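Long-range contact in caprin-2 (Danio rerio, PDB 4OUS), which probably acts in canonical Wnt signalling through a C1q domain that assembles as a trimer: residues R44-F55 against A98-W109. The protein carries 1 engineered substitution. Numbering follows the deposited sequence.
Sequences RFTCPATGAYVF and AVLQLFQGDQVW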
loop_
_atom_site.group_PDB
_atom_site.type_symbol
_atom_site.label_atom_id
_atom_site.label_comp_id
_atom_site.label_asym_id
_atom_site.label_seq_id
_atom_site.Cartn_x
_atom_site.Cartn_y
_atom_site.Cartn_z
ATOM N N ARG A 44 5.281 19.059 -0.174
ATOM C CA ARG A 44 4.419 19.135 1.001
ATOM C C ARG A 44 2.939 19.241 0.666
ATOM O O ARG A 44 2.522 20.032 -0.192
ATOM C CB ARG A 44 4.812 20.327 1.883
ATOM C CG ARG A 44 6.196 20.196 2.511
ATOM C CD ARG A 44 6.605 21.453 3.268
ATOM N NE ARG A 44 7.817 21.228 4.054
ATOM C CZ ARG A 44 7.835 21.089 5.376
ATOM N NH1 ARG A 44 6.708 21.167 6.069
ATOM N NH2 ARG A 44 8.983 20.877 6.006
ATOM N N PHE A 45 2.158 18.436 1.375
ATOM C CA PHE A 45 0.713 18.586 1.456
ATOM C C PHE A 45 0.368 19.477 2.639
ATOM O O PHE A 45 0.830 19.218 3.748
ATOM C CB PHE A 45 0.055 17.219 1.624
ATOM C CG PHE A 45 -1.416 17.290 1.910
ATOM C CD1 PHE A 45 -2.317 17.531 0.890
ATOM C CD2 PHE A 45 -1.899 17.121 3.195
ATOM C CE1 PHE A 45 -3.676 17.594 1.143
ATOM C CE2 PHE A 45 -3.258 17.179 3.454
ATOM C CZ PHE A 45 -4.145 17.418 2.427
ATOM N N THR A 46 -0.435 20.511 2.415
ATOM C CA THR A 46 -0.896 21.351 3.512
ATOM C C THR A 46 -2.350 21.036 3.818
ATOM O O THR A 46 -3.196 21.026 2.923
ATOM C CB THR A 46 -0.732 22.838 3.179
ATOM O OG1 THR A 46 0.654 23.107 2.945
ATOM C CG2 THR A 46 -1.208 23.704 4.335
ATOM N N CYS A 47 -2.638 20.771 5.086
ATOM C CA CYS A 47 -3.997 20.477 5.505
ATOM C C CYS A 47 -4.887 21.712 5.396
ATOM O O CYS A 47 -4.607 22.722 6.037
ATOM C CB CYS A 47 -3.997 19.966 6.940
ATOM S SG CYS A 47 -5.624 19.688 7.612
ATOM N N PRO A 48 -5.970 21.634 4.604
ATOM C CA PRO A 48 -6.866 22.790 4.459
ATOM C C PRO A 48 -7.994 22.824 5.482
ATOM O O PRO A 48 -8.683 23.835 5.598
ATOM C CB PRO A 48 -7.443 22.597 3.062
ATOM C CG PRO A 48 -7.536 21.109 2.933
ATOM C CD PRO A 48 -6.317 20.561 3.651
ATOM N N ALA A 49 -8.190 21.718 6.191
ATOM C CA ALA A 49 -9.310 21.585 7.104
ATOM C C ALA A 49 -9.020 20.461 8.071
ATOM O O ALA A 49 -8.636 19.364 7.668
ATOM C CB ALA A 49 -10.602 21.320 6.343
ATOM N N THR A 50 -9.183 20.747 9.353
ATOM C CA THR A 50 -8.953 19.752 10.382
ATOM C C THR A 50 -9.779 18.506 10.077
ATOM O O THR A 50 -10.938 18.603 9.670
ATOM C CB THR A 50 -9.282 20.342 11.757
ATOM O OG1 THR A 50 -8.374 21.425 12.004
ATOM C CG2 THR A 50 -9.154 19.310 12.861
ATOM N N GLY A 51 -9.155 17.341 10.207
ATOM C CA GLY A 51 -9.825 16.096 9.896
ATOM C C GLY A 51 -8.860 14.935 9.808
ATOM O O GLY A 51 -7.667 15.086 10.071
ATOM N N ALA A 52 -9.389 13.771 9.441
ATOM C CA ALA A 52 -8.594 12.561 9.286
ATOM C C ALA A 52 -8.260 12.383 7.813
ATOM O O ALA A 52 -9.140 12.485 6.956
ATOM C CB ALA A 52 -9.339 11.351 9.818
ATOM N N TYR A 53 -6.985 12.118 7.540
ATOM C CA TYR A 53 -6.446 11.995 6.190
ATOM C C TYR A 53 -5.678 10.688 6.041
ATOM O O TYR A 53 -5.001 10.261 6.976
ATOM C CB TYR A 53 -5.518 13.176 5.875
ATOM C CG TYR A 53 -6.220 14.514 5.755
ATOM C CD1 TYR A 53 -6.444 15.087 4.512
ATOM C CD2 TYR A 53 -6.662 15.205 6.881
ATOM C CE1 TYR A 53 -7.086 16.306 4.384
ATOM C CE2 TYR A 53 -7.313 16.430 6.762
ATOM C CZ TYR A 53 -7.521 16.976 5.507
ATOM O OH TYR A 53 -8.161 18.186 5.352
ATOM N N VAL A 54 -5.765 10.077 4.865
ATOM C CA VAL A 54 -5.047 8.854 4.537
ATOM C C VAL A 54 -3.887 9.194 3.614
ATOM O O VAL A 54 -4.068 9.943 2.658
ATOM C CB VAL A 54 -5.979 7.844 3.843
ATOM C CG1 VAL A 54 -5.221 6.587 3.447
ATOM C CG2 VAL A 54 -7.166 7.514 4.730
ATOM N N PHE A 55 -2.708 8.639 3.903
ATOM C CA PHE A 55 -1.523 8.795 3.056
ATOM C C PHE A 55 -0.958 7.441 2.684
ATOM O O PHE A 55 -0.980 6.519 3.494
ATOM C CB PHE A 55 -0.451 9.619 3.767
ATOM C CG PHE A 55 -0.903 10.999 4.081
ATOM C CD1 PHE A 55 -1.478 11.290 5.309
ATOM C CD2 PHE A 55 -0.831 11.994 3.123
ATOM C CE1 PHE A 55 -1.950 12.556 5.586
ATOM C CE2 PHE A 55 -1.299 13.257 3.393
ATOM C CZ PHE A 55 -1.863 13.544 4.627
ATOM N N ALA A 98 -0.463 5.713 6.298
ATOM C CA ALA A 98 -0.920 6.139 7.615
ATOM C C ALA A 98 -2.296 6.769 7.507
ATOM O O ALA A 98 -2.661 7.304 6.461
ATOM C CB ALA A 98 0.056 7.127 8.243
ATOM N N VAL A 99 -3.061 6.693 8.592
ATOM C CA VAL A 99 -4.254 7.515 8.740
ATOM C C VAL A 99 -3.978 8.476 9.884
ATOM O O VAL A 99 -3.760 8.047 11.020
ATOM C CB VAL A 99 -5.527 6.700 9.030
ATOM C CG1 VAL A 99 -6.750 7.615 8.992
ATOM C CG2 VAL A 99 -5.667 5.563 8.035
ATOM N N LEU A 100 -3.966 9.769 9.575
ATOM C CA LEU A 100 -3.544 10.787 10.525
ATOM C C LEU A 100 -4.628 11.805 10.795
ATOM O O LEU A 100 -5.335 12.233 9.883
ATOM C CB LEU A 100 -2.314 11.529 10.012
ATOM C CG LEU A 100 -1.076 10.703 9.671
ATOM C CD1 LEU A 100 0.012 11.622 9.145
ATOM C CD2 LEU A 100 -0.586 9.914 10.876
ATOM N N GLN A 101 -4.724 12.213 12.057
ATOM C CA GLN A 101 -5.532 13.350 12.454
ATOM C C GLN A 101 -4.719 14.613 12.228
ATOM O O GLN A 101 -3.698 14.815 12.885
ATOM C CB GLN A 101 -5.938 13.233 13.924
ATOM C CG GLN A 101 -6.733 14.412 14.446
ATOM C CD GLN A 101 -8.112 14.490 13.832
ATOM O OE1 GLN A 101 -8.840 13.498 13.785
ATOM N NE2 GLN A 101 -8.478 15.670 13.348
ATOM N N LEU A 102 -5.164 15.459 11.307
ATOM C CA LEU A 102 -4.455 16.693 10.997
ATOM C C LEU A 102 -5.258 17.902 11.437
ATOM O O LEU A 102 -6.486 17.860 11.500
ATOM C CB LEU A 102 -4.164 16.804 9.503
ATOM C CG LEU A 102 -3.339 15.689 8.865
ATOM C CD1 LEU A 102 -3.153 15.987 7.390
ATOM C CD2 LEU A 102 -1.999 15.525 9.556
ATOM N N PHE A 103 -4.543 18.982 11.727
ATOM C CA PHE A 103 -5.149 20.279 11.973
ATOM C C PHE A 103 -4.851 21.185 10.805
ATOM O O PHE A 103 -3.810 21.042 10.164
ATOM C CB PHE A 103 -4.620 20.886 13.264
ATOM C CG PHE A 103 -5.013 20.121 14.477
ATOM C CD1 PHE A 103 -6.140 20.480 15.196
ATOM C CD2 PHE A 103 -4.271 19.028 14.896
ATOM C CE1 PHE A 103 -6.518 19.771 16.318
ATOM C CE2 PHE A 103 -4.642 18.314 16.018
ATOM C CZ PHE A 103 -5.768 18.686 16.729
ATOM N N GLN A 104 -5.761 22.110 10.524
ATOM C CA GLN A 104 -5.556 23.047 9.432
ATOM C C GLN A 104 -4.177 23.688 9.546
ATOM O O GLN A 104 -3.783 24.164 10.612
ATOM C CB GLN A 104 -6.648 24.115 9.418
ATOM C CG GLN A 104 -6.532 25.060 8.233
ATOM C CD GLN A 104 -7.672 26.053 8.157
ATOM O OE1 GLN A 104 -8.678 25.915 8.851
ATOM N NE2 GLN A 104 -7.520 27.060 7.303
ATOM N N GLY A 105 -3.436 23.664 8.446
ATOM C CA GLY A 105 -2.104 24.239 8.418
ATOM C C GLY A 105 -0.984 23.230 8.602
ATOM O O GLY A 105 0.159 23.512 8.243
ATOM N N ASP A 106 -1.289 22.063 9.171
ATOM C CA ASP A 106 -0.297 20.995 9.267
ATOM C C ASP A 106 0.232 20.633 7.887
ATOM O O ASP A 106 -0.498 20.696 6.891
ATOM C CB ASP A 106 -0.883 19.735 9.907
ATOM C CG ASP A 106 -1.024 19.836 11.408
ATOM O OD1 ASP A 106 -0.484 20.788 12.012
ATOM O OD2 ASP A 106 -1.671 18.934 11.983
ATOM N N GLN A 107 1.494 20.232 7.831
ATOM C CA GLN A 107 2.078 19.801 6.571
ATOM C C GLN A 107 2.566 18.365 6.642
ATOM O O GLN A 107 3.166 17.948 7.635
ATOM C CB GLN A 107 3.203 20.746 6.172
ATOM C CG GLN A 107 2.673 22.126 5.803
ATOM C CD GLN A 107 3.746 23.056 5.296
ATOM O OE1 GLN A 107 4.849 23.095 5.836
ATOM N NE2 GLN A 107 3.429 23.815 4.255
ATOM N N VAL A 108 2.280 17.605 5.593
ATOM C CA VAL A 108 2.672 16.210 5.528
ATOM C C VAL A 108 3.548 16.043 4.289
ATOM O O VAL A 108 3.228 16.573 3.219
ATOM C CB VAL A 108 1.441 15.282 5.489
ATOM C CG1 VAL A 108 1.859 13.831 5.324
ATOM C CG2 VAL A 108 0.606 15.458 6.756
ATOM N N TRP A 109 4.667 15.344 4.443
ATOM C CA TRP A 109 5.676 15.281 3.398
ATOM C C TRP A 109 6.548 14.056 3.611
ATOM O O TRP A 109 6.527 13.456 4.688
ATOM C CB TRP A 109 6.523 16.564 3.381
ATOM C CG TRP A 109 7.123 16.970 4.711
ATOM C CD1 TRP A 109 6.460 17.518 5.778
ATOM C CD2 TRP A 109 8.503 16.886 5.093
ATOM N NE1 TRP A 109 7.343 17.775 6.797
ATOM C CE2 TRP A 109 8.602 17.395 6.402
ATOM C CE3 TRP A 109 9.660 16.430 4.453
ATOM C CZ2 TRP A 109 9.815 17.457 7.089
ATOM C CZ3 TRP A 109 10.865 16.500 5.132
ATOM C CH2 TRP A 109 10.933 17.007 6.438
HETATM O O HOH W 1 -10.324 23.493 9.961
#
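The jelly-roll sandwich of the C1q domain is bridged at one end here: 44-55 and 98-109 each leave one sheet and enter the other, pairing antiparallel on both sides of the crossing. Strand axes 51-55 and 98-102 run at 151°, and Tyr-53 and Leu-100 exchange backbone bonds both ways, as do Phe-45 and Val-108. At the bend, Cys-47 N donates to Asp-106 O and Gly-105 N to Cys-47 O (2.8 Å), tying the first connection to the type II turn 103-106; Thr-50 OG1 accepts from Gln-104 N (3.1 Å).

Between the sheets, Val-108 CG1 sits over the centre of the Phe-55 ring, 3.7 Å from its centroid and 10° off the normal, while Leu-102 CD1 meets that ring's edge at CZ (3.9 Å) and reaches Tyr-53 CD2 (3.6 Å). Outside, the extended Arg-44 chain (chi2 174°) lays its guanidinium on Trp-109, CZ 3.8 Å from the five-membered ring centroid. Arg-44 NH1 also bonds weakly to Gln-107 OE1, whose NE2 donates in its amide plane to Thr-46 OG1. A serine in place of Arg-44 would probably leave that indole face without its cation and Gln-107 OE1 without this donor.

Asn-75 binds Trp-109 NE1 and Asp-106 OD1; strand 125-134 flanks 51-55, and a second subunit's Ser-9 and Thr-32 bond to the Val-99 backbone.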